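PDB 4QPW: glycosyl hydrolase family 10 from Bacteroides intestinalis DSM 17393, which probably hydrolyses O-glycosidic bonds as a whole enzyme, while the piece described here is a carbohydrate-binding module that binds xylohexaose. Local coordinates for residues L72-R77 with K135-T140; Y56-N61 with V121-G126. All blocks are in the same frame, centred on the assembly; numbering follows the deposited sequence. Where two conformers were deposited one is given.

Interaction 1: L72-R77 with K135-T140; sequences LKMMVR and KYVKIT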
ATOM      1  N   LEU A  72       4.381  -9.007  -4.900  1.00  8.67           N
ATOM      2  CA  LEU A  72       3.502  -8.242  -4.038  1.00  9.11           C
ATOM      3  C   LEU A  72       2.066  -8.377  -4.591  1.00  9.04           C
ATOM      4  O   LEU A  72       1.871  -8.149  -5.826  1.00  9.95           O
ATOM      5  CB  LEU A  72       3.900  -6.766  -4.072  1.00  9.77           C
ATOM      6  CG  LEU A  72       2.963  -5.765  -3.470  1.00  9.52           C
ATOM      7  CD1 LEU A  72       2.834  -5.910  -1.962  1.00 10.38           C
ATOM      8  CD2 LEU A  72       3.376  -4.321  -3.848  1.00  9.73           C
ATOM      9  N   LYS A  73       1.121  -8.729  -3.778  1.00  8.65           N
ATOM     10  CA  LYS A  73      -0.307  -8.763  -4.142  1.00  8.24           C
ATOM     11  C   LYS A  73      -1.036  -7.804  -3.291  1.00  8.87           C
ATOM     12  O   LYS A  73      -0.871  -7.807  -2.032  1.00  9.51           O
ATOM     13  CB  LYS A  73      -0.918 -10.134  -4.041  1.00  8.51           C
ATOM     14  CG  LYS A  73      -0.244 -11.173  -4.895  1.00  9.15           C
ATOM     15  CD  LYS A  73      -0.966 -12.517  -4.939  1.00  9.94           C
ATOM     16  CE  LYS A  73      -0.277 -13.491  -5.906  1.00  9.45           C
ATOM     17  NZ  LYS A  73      -1.007 -14.755  -6.039  1.00  9.58           N
ATOM     18  N   MET A  74      -1.875  -6.932  -3.856  1.00  8.53           N
ATOM     19  CA  MET A  74      -2.703  -6.014  -3.088  0.50  8.57           C
ATOM     20  C   MET A  74      -4.065  -5.929  -3.672  1.00  8.69           C
ATOM     21  O   MET A  74      -4.154  -5.763  -4.928  1.00 10.68           O
ATOM     22  CB  MET A  74      -2.041  -4.666  -3.116  0.50  8.34           C
ATOM     23  CG  MET A  74      -2.591  -3.631  -2.177  0.50  9.66           C
ATOM     24  SD  MET A  74      -1.919  -1.959  -2.358  0.50 12.30           S
ATOM     25  CE  MET A  74      -0.043  -2.721  -2.554  0.50  4.52           C
ATOM     26  N   MET A  75      -5.085  -6.014  -2.883  1.00  8.10           N
ATOM     27  CA  MET A  75      -6.463  -5.783  -3.369  1.00  9.06           C
ATOM     28  C   MET A  75      -6.856  -4.355  -3.032  1.00  8.67           C
ATOM     29  O   MET A  75      -6.812  -3.947  -1.849  1.00  9.07           O
ATOM     30  CB  MET A  75      -7.408  -6.805  -2.825  1.00  9.59           C
ATOM     31  CG  MET A  75      -8.857  -6.464  -3.166  1.00 11.16           C
ATOM     32  SD  MET A  75     -10.055  -7.816  -3.153  1.00 11.23           S
ATOM     33  CE  MET A  75     -11.198  -7.308  -1.924  1.00 28.23           C
ATOM     34  N   VAL A  76      -7.199  -3.595  -4.065  1.00  8.90           N
ATOM     35  CA  VAL A  76      -7.366  -2.121  -3.993  1.00 10.04           C
ATOM     36  C   VAL A  76      -8.564  -1.716  -4.809  1.00  9.50           C
ATOM     37  O   VAL A  76      -8.824  -2.290  -5.900  1.00 10.60           O
ATOM     38  CB  VAL A  76      -6.149  -1.401  -4.538  1.00 11.87           C
ATOM     39  CG1 VAL A  76      -6.242   0.120  -4.419  1.00 11.87           C
ATOM     40  CG2 VAL A  76      -4.887  -1.941  -3.975  1.00 13.80           C
ATOM     41  N   ARG A  77      -9.290  -0.717  -4.340  1.00  9.94           N
ATOM     42  CA  ARG A  77     -10.264   0.024  -5.202  1.00 10.30           C
ATOM     43  C   ARG A  77     -10.191   1.483  -4.754  1.00 11.13           C
ATOM     44  O   ARG A  77      -9.698   1.861  -3.654  1.00 11.55           O
ATOM     45  CB  ARG A  77     -11.632  -0.538  -5.098  1.00 11.77           C
ATOM     46  CG  ARG A  77     -12.306  -0.328  -3.869  1.00 11.73           C
ATOM     47  CD  ARG A  77     -13.806  -0.747  -3.845  1.00 13.07           C
ATOM     48  NE  ARG A  77     -14.570  -0.350  -2.732  1.00 17.35           N
ATOM     49  CZ  ARG A  77     -15.901  -0.558  -2.452  1.00 18.30           C
ATOM     50  NH1 ARG A  77     -16.740  -1.219  -3.310  1.00 21.08           N
ATOM     51  NH2 ARG A  77     -16.358  -0.108  -1.269  1.00 18.32           N
ATOM     52  N   LYS A 135      -7.783  -3.912   0.819  1.00  8.13           N
ATOM     53  CA  LYS A 135      -8.328  -5.023   1.569  1.00  8.35           C
ATOM     54  C   LYS A 135      -7.242  -5.927   2.240  1.00  7.87           C
ATOM     55  O   LYS A 135      -7.501  -6.413   3.335  1.00  9.46           O
ATOM     56  CB  LYS A 135      -9.169  -5.870   0.590  1.00  9.25           C
ATOM     57  CG  LYS A 135     -10.095  -6.860   1.145  1.00 12.85           C
ATOM     58  CD  LYS A 135     -11.290  -6.184   1.807  1.00 13.71           C
ATOM     59  CE  LYS A 135     -12.317  -7.200   2.349  1.00 13.48           C
ATOM     60  NZ  LYS A 135     -13.409  -6.535   3.095  1.00 13.10           N
ATOM     61  N   TYR A 136      -6.154  -6.127   1.549  1.00  8.18           N
ATOM     62  CA  TYR A 136      -5.067  -7.003   2.049  1.00  8.19           C
ATOM     63  C   TYR A 136      -3.847  -6.729   1.257  1.00  7.82           C
ATOM     64  O   TYR A 136      -3.894  -6.181   0.140  1.00  8.25           O
ATOM     65  CB  TYR A 136      -5.440  -8.523   1.990  1.00  9.46           C
ATOM     66  CG  TYR A 136      -5.794  -9.035   0.606  1.00  9.24           C
ATOM     67  CD1 TYR A 136      -4.813  -9.328  -0.336  1.00  9.15           C
ATOM     68  CD2 TYR A 136      -7.118  -9.208   0.208  1.00 10.24           C
ATOM     69  CE1 TYR A 136      -5.137  -9.855  -1.575  1.00  9.79           C
ATOM     70  CE2 TYR A 136      -7.457  -9.690  -1.011  1.00 10.80           C
ATOM     71  CZ  TYR A 136      -6.472  -9.956  -1.887  1.00  9.58           C
ATOM     72  OH  TYR A 136      -6.768 -10.464  -3.218  1.00 12.35           O
ATOM     73  N   VAL A 137      -2.718  -7.192   1.834  1.00  7.92           N
ATOM     74  CA  VAL A 137      -1.422  -7.208   1.193  1.00  8.22           C
ATOM     75  C   VAL A 137      -0.762  -8.543   1.435  1.00  8.32           C
ATOM     76  O   VAL A 137      -0.778  -9.028   2.595  1.00 10.00           O
ATOM     77  CB  VAL A 137      -0.512  -6.060   1.767  1.00  9.58           C
ATOM     78  CG1 VAL A 137       0.795  -6.038   1.073  1.00 12.81           C
ATOM     79  CG2 VAL A 137      -1.197  -4.714   1.622  1.00 12.45           C
ATOM     80  N   LYS A 138      -0.227  -9.159   0.391  1.00  8.12           N
ATOM     81  CA  LYS A 138       0.500 -10.413   0.509  1.00  8.28           C
ATOM     82  C   LYS A 138       1.839 -10.297  -0.169  1.00  8.16           C
ATOM     83  O   LYS A 138       1.969  -9.601  -1.173  1.00  9.10           O
ATOM     84  CB  LYS A 138      -0.293 -11.597  -0.133  1.00  8.73           C
ATOM     85  CG  LYS A 138      -1.681 -11.833   0.410  1.00  9.88           C
ATOM     86  CD  LYS A 138      -2.468 -12.906  -0.270  1.00 10.30           C
ATOM     87  CE  LYS A 138      -3.879 -13.027   0.235  1.00 11.16           C
ATOM     88  NZ  LYS A 138      -4.666 -14.094  -0.450  1.00 11.58           N
ATOM     89  N   ILE A 139       2.787 -11.085   0.344  1.00  8.05           N
ATOM     90  CA  ILE A 139       4.032 -11.373  -0.392  1.00  8.12           C
ATOM     91  C   ILE A 139       4.020 -12.847  -0.667  1.00  8.57           C
ATOM     92  O   ILE A 139       3.780 -13.658   0.245  1.00  8.94           O
ATOM     93  CB  ILE A 139       5.300 -11.030   0.424  1.00  8.92           C
ATOM     94  CG1 ILE A 139       5.380  -9.550   0.821  1.00 10.66           C
ATOM     95  CG2 ILE A 139       6.540 -11.474  -0.309  1.00 10.15           C
ATOM     96  CD1 ILE A 139       5.430  -8.572  -0.255  1.00 12.20           C
ATOM     97  N   THR A 140       4.269 -13.223  -1.930  1.00  8.34           N
ATOM     98  CA  THR A 140       4.252 -14.631  -2.359  1.00  8.50           C
ATOM     99  C   THR A 140       5.530 -14.945  -3.121  1.00  8.97           C
ATOM    100  O   THR A 140       6.273 -14.088  -3.563  1.00  9.89           O
ATOM    101  CB  THR A 140       3.007 -14.964  -3.209  1.00  8.99           C
ATOM    102  OG1 THR A 140       3.086 -14.363  -4.486  1.00  9.85           O
ATOM    103  CG2 THR A 140       1.734 -14.521  -2.534  1.00  9.50           C
TER
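Met-75 lies against Tyr-136 and Lys-135, and its side chain can be followed outward atom by atom. CB sits over one face of the Tyr-136 ring, 3.4 Å from CE2 of Tyr-136, displaced from the centre toward the rim, as a CH-pi contact. With CG anti to the backbone N (chi1 172°), the chain then runs beside Lys-135, and CG of Met-75 lies 3.8 Å from CB of Lys-135. SD meets the same ring obliquely in a Met-aromatic contact, 3.9 Å from Tyr-136 CE2. CE ends on the Lys-135 methylenes, unusually tightly, so its exact place is doubtful. A flexible thioether suits this spot, since it can serve both an aromatic face and an aliphatic chain. Tyr-136 CG stands between its backbone N and carbonyl carbon (chi1 58°), which swings the ring across the neighbouring strand; its OH is hydrogen-bonded to Glu-107. Further along, Lys-73 crosses Thr-140 with CE 3.8 Å from OG1 of Thr-140, and its ammonium forms a salt bridge with Asp-2. The buried face is apolar: Leu-72 CD1 reaches Val-137 CG1 at 3.7 Å, and Met-74 lies alongside Val-137.

Lys-73 and Lys-138 exchange two nearly straight backbone bonds, N of Lys-73 to O of Lys-138 at 2.9 Å and the reverse at 2.8 Å. Beyond them Lys-135 N donates to Met-75 O. That bond, with Lys-135 in a helix-like conformation, is consistent with a beta bulge at Lys-135 and Tyr-136, between inner antiparallel strands of a beta-sandwich.

Interaction 2: Y56-N61 with V121-G126; sequences YHTADN and VMTQSG. With XYP (beta-D-xylopyranose), chain B.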
ATOM      1  N   TYR A  56       2.369   5.941   3.602  1.00  9.59           N
ATOM      2  CA  TYR A  56       1.928   5.049   4.653  1.00  9.33           C
ATOM      3  C   TYR A  56       2.445   3.660   4.345  1.00  8.93           C
ATOM      4  O   TYR A  56       2.441   3.226   3.187  1.00  9.49           O
ATOM      5  CB  TYR A  56       0.383   5.091   4.782  1.00  9.77           C
ATOM      6  CG  TYR A  56      -0.397   5.097   3.505  1.00  9.35           C
ATOM      7  CD1 TYR A  56      -0.620   6.311   2.799  1.00  9.80           C
ATOM      8  CD2 TYR A  56      -0.903   3.957   2.914  1.00  9.57           C
ATOM      9  CE1 TYR A  56      -1.212   6.358   1.581  1.00 10.04           C
ATOM     10  CE2 TYR A  56      -1.545   3.982   1.739  1.00  9.80           C
ATOM     11  CZ  TYR A  56      -1.707   5.173   1.026  1.00 10.04           C
ATOM     12  OH  TYR A  56      -2.397   5.176  -0.168  1.00 10.63           O
ATOM     13  N   HIS A  57       2.801   2.943   5.388  1.00  8.44           N
ATOM     14  CA  HIS A  57       3.122   1.510   5.192  1.00  8.40           C
ATOM     15  C   HIS A  57       1.832   0.759   5.173  1.00  8.50           C
ATOM     16  O   HIS A  57       0.933   0.926   6.031  1.00  9.35           O
ATOM     17  CB  HIS A  57       3.967   0.977   6.343  1.00  8.72           C
ATOM     18  CG  HIS A  57       5.350   1.562   6.412  1.00  9.44           C
ATOM     19  ND1 HIS A  57       6.207   1.190   7.437  1.00 10.39           N
ATOM     20  CD2 HIS A  57       6.003   2.462   5.621  1.00 10.71           C
ATOM     21  CE1 HIS A  57       7.340   1.867   7.279  1.00 10.98           C
ATOM     22  NE2 HIS A  57       7.250   2.643   6.215  1.00 10.67           N
ATOM     23  N   THR A  58       1.688  -0.152   4.210  1.00  8.42           N
ATOM     24  CA  THR A  58       0.526  -1.064   4.152  1.00  8.72           C
ATOM     25  C   THR A  58       0.860  -2.460   4.583  1.00  7.89           C
ATOM     26  O   THR A  58      -0.069  -3.308   4.762  1.00  9.27           O
ATOM     27  CB  THR A  58      -0.088  -1.031   2.743  1.00  8.67           C
ATOM     28  OG1 THR A  58       0.902  -1.375   1.782  1.00  9.66           O
ATOM     29  CG2 THR A  58      -0.708   0.271   2.412  1.00  9.59           C
ATOM     30  N   ALA A  59       2.126  -2.742   4.842  1.00  8.63           N
ATOM     31  CA  ALA A  59       2.660  -4.001   5.373  1.00  7.77           C
ATOM     32  C   ALA A  59       4.069  -3.662   5.891  1.00  8.28           C
ATOM     33  O   ALA A  59       4.666  -2.660   5.477  1.00  8.59           O
ATOM     34  CB  ALA A  59       2.744  -5.090   4.302  1.00  8.83           C
ATOM     35  N   ASP A  60       4.592  -4.513   6.763  1.00  8.47           N
ATOM     36  CA  ASP A  60       5.896  -4.241   7.412  1.00  8.71           C
ATOM     37  C   ASP A  60       6.465  -5.549   7.873  1.00  8.81           C
ATOM     38  O   ASP A  60       5.830  -6.621   7.759  1.00  9.45           O
ATOM     39  CB  ASP A  60       5.594  -3.296   8.633  1.00 10.71           C
ATOM     40  CG  ASP A  60       6.782  -2.618   9.229  1.00 11.60           C
ATOM     41  OD1 ASP A  60       7.865  -2.736   8.737  1.00 11.58           O
ATOM     42  OD2 ASP A  60       6.498  -2.010  10.339  1.00 12.33           O
ATOM     43  N   ASN A  61       7.711  -5.525   8.359  1.00  9.10           N
ATOM     44  CA  ASN A  61       8.321  -6.730   8.930  1.00 10.22           C
ATOM     45  C   ASN A  61       8.385  -7.842   7.878  1.00  9.59           C
ATOM     46  O   ASN A  61       8.163  -9.027   8.197  1.00  9.96           O
ATOM     47  CB  ASN A  61       7.537  -7.227  10.186  1.00 12.06           C
ATOM     48  CG  ASN A  61       7.051  -6.093  11.099  1.00 11.38           C
ATOM     49  OD1 ASN A  61       5.967  -5.665  11.015  1.00 11.51           O
ATOM     50  ND2 ASN A  61       8.004  -5.578  11.907  1.00 13.37           N
ATOM     51  N   VAL A 121       6.063  -2.228   2.876  1.00  8.28           N
ATOM     52  CA  VAL A 121       5.444  -1.775   1.625  1.00  8.36           C
ATOM     53  C   VAL A 121       5.128  -0.306   1.785  1.00  9.04           C
ATOM     54  O   VAL A 121       4.084   0.081   2.387  1.00  9.41           O
ATOM     55  CB  VAL A 121       4.216  -2.601   1.222  1.00  8.46           C
ATOM     56  CG1 VAL A 121       3.641  -2.082  -0.079  1.00  9.34           C
ATOM     57  CG2 VAL A 121       4.592  -4.057   1.103  1.00  9.41           C
ATOM     58  N   MET A 122       6.020   0.557   1.336  1.00  8.98           N
ATOM     59  CA  MET A 122       5.786   2.011   1.350  1.00  9.32           C
ATOM     60  C   MET A 122       4.775   2.308   0.277  1.00  9.82           C
ATOM     61  O   MET A 122       4.937   1.903  -0.884  1.00 11.86           O
ATOM     62  CB  MET A 122       7.098   2.724   0.993  1.00 10.40           C
ATOM     63  CG  MET A 122       6.917   4.203   0.786  1.00 11.91           C
ATOM     64  SD  MET A 122       6.201   5.124   2.141  1.00 13.67           S
ATOM     65  CE  MET A 122       7.705   5.282   3.167  1.00 14.08           C
ATOM     66  N   THR A 123       3.714   3.073   0.594  1.00  9.35           N
ATOM     67  CA  THR A 123       2.603   3.327  -0.325  1.00  9.59           C
ATOM     68  C   THR A 123       2.358   4.830  -0.296  1.00  9.46           C
ATOM     69  O   THR A 123       2.358   5.463   0.777  1.00 10.31           O
ATOM     70  CB  THR A 123       1.382   2.553   0.159  1.00  9.14           C
ATOM     71  OG1 THR A 123       1.793   1.164   0.445  1.00 11.21           O
ATOM     72  CG2 THR A 123       0.338   2.474  -0.871  1.00 10.76           C
ATOM     73  N   GLN A 124       2.194   5.451  -1.469  1.00  9.47           N
ATOM     74  CA  GLN A 124       2.074   6.904  -1.598  1.00  9.98           C
ATOM     75  C   GLN A 124       0.963   7.292  -2.549  1.00 10.35           C
ATOM     76  O   GLN A 124       0.863   6.695  -3.669  1.00 11.63           O
ATOM     77  CB  GLN A 124       3.400   7.508  -2.059  1.00 11.64           C
ATOM     78  CG  GLN A 124       4.557   7.124  -1.166  1.00 13.48           C
ATOM     79  CD  GLN A 124       5.904   7.818  -1.421  1.00 14.50           C
ATOM     80  OE1 GLN A 124       6.098   8.345  -2.509  1.00 17.19           O
ATOM     81  NE2 GLN A 124       6.740   7.933  -0.470  1.00 14.57           N
ATOM     82  N   SER A 125       0.135   8.269  -2.150  1.00 10.64           N
ATOM     83  CA  SER A 125      -1.031   8.652  -2.927  1.00 10.81           C
ATOM     84  C   SER A 125      -1.386  10.148  -2.741  1.00 10.51           C
ATOM     85  O   SER A 125      -2.532  10.458  -2.905  1.00 10.92           O
ATOM     86  CB  SER A 125      -2.160   7.718  -2.600  1.00 10.70           C
ATOM     87  OG  SER A 125      -2.496   7.750  -1.232  1.00 10.98           O
ATOM     88  N   GLY A 126      -0.401  10.964  -2.431  1.00 10.60           N
ATOM     89  CA  GLY A 126      -0.731  12.386  -2.161  1.00 11.71           C
ATOM     90  C   GLY A 126      -1.451  13.117  -3.293  1.00 12.16           C
ATOM     91  O   GLY A 126      -2.199  14.089  -2.981  1.00 13.45           O
TER
HETATM   92  C1  XYP B   3      10.540  10.475   2.288  1.00 16.42           C
HETATM   93  C2  XYP B   3       9.639   9.873   1.247  1.00 15.70           C
HETATM   94  C3  XYP B   3      10.282   9.894  -0.131  1.00 17.51           C
HETATM   95  C4  XYP B   3      10.722  11.349  -0.440  1.00 19.00           C
HETATM   96  C5  XYP B   3      11.513  11.874   0.700  1.00 16.85           C
HETATM   97  O2  XYP B   3       9.358   8.511   1.572  1.00 16.06           O
HETATM   98  O3  XYP B   3       9.323   9.404  -1.114  1.00 18.67           O
HETATM   99  O4  XYP B   3      11.457  11.301  -1.670  1.00 21.38           O
HETATM  100  O5  XYP B   3      10.779  11.884   1.908  1.00 20.04           O
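Tyr-56 and Thr-123 form an antiparallel hydrogen-bonded pair, and past the non-hydrogen-bonded pair His-57 and Met-122 the backbone bonding continues through Thr-58 N to Val-121 O and Val-121 N to Ala-59 O. Tyr-56 CG stands between the backbone N and the carbonyl carbon (chi1 42°), which brings the ring over Thr-123: the carbonyl O of Thr-123 lies 3.6 Å above the centre of one ring face, while CG2 of Thr-123 touches CE2 of Tyr-56 at 3.6 Å. Ser-125 OG comes in at the ring's edge, in its plane, and is hydrogen-bonded to Tyr-56 OH at 2.8 Å, so each buried hydroxyl has the other as a hydrogen-bond partner. A leucine here would probably leave the Ser-125 hydroxyl without this partner and the Thr-123 carbonyl without its aromatic cover. Next to it Thr-58 OG1 and Thr-123 OG1 are hydrogen-bonded at 3.0 Å, the small threonines pairing polar tips while their carbons pack.

On the opposite face, Met-122 CE meets the edge of the His-57 ring, 4.1 Å from NE2 of His-57. Gln-124, extended beyond CG, sends NE2 to O3 of the xylose in a straight bond of 3.0 Å (172°); Gln-55 grips the same sugar. His-57 stacks on His-120, and Trp-91 packs against Met-122. Strand 54-57 lies between strands 19-21 and 120-124, strand 82-89 flanks the latter, and strand 130-141 of the other sheet covers Thr-58, Ala-59 and Ser-125.

Interactions 1 and 2 belong to the two facing sheets of the sandwich, their centres about 11 Å apart, and meet in its interior. Val-137 of 135-140 is the main bridge: its CG2 lies 3.6 Å from Thr-58 O, and its CG1 3.9 Å from Ala-59 CB. Leu-72 CD1 adds a contact at 4.0 Å to Val-121 CG2. Two of the chain's passages between the sheets join them, 54-57 to 69-78 and 120-124 to 130-141. The glycan pocket lies on the outer face of the sheet holding interaction 2, where Met-122 and Gln-124 help line it; interaction 1 packs behind that sheet, away from the sugar.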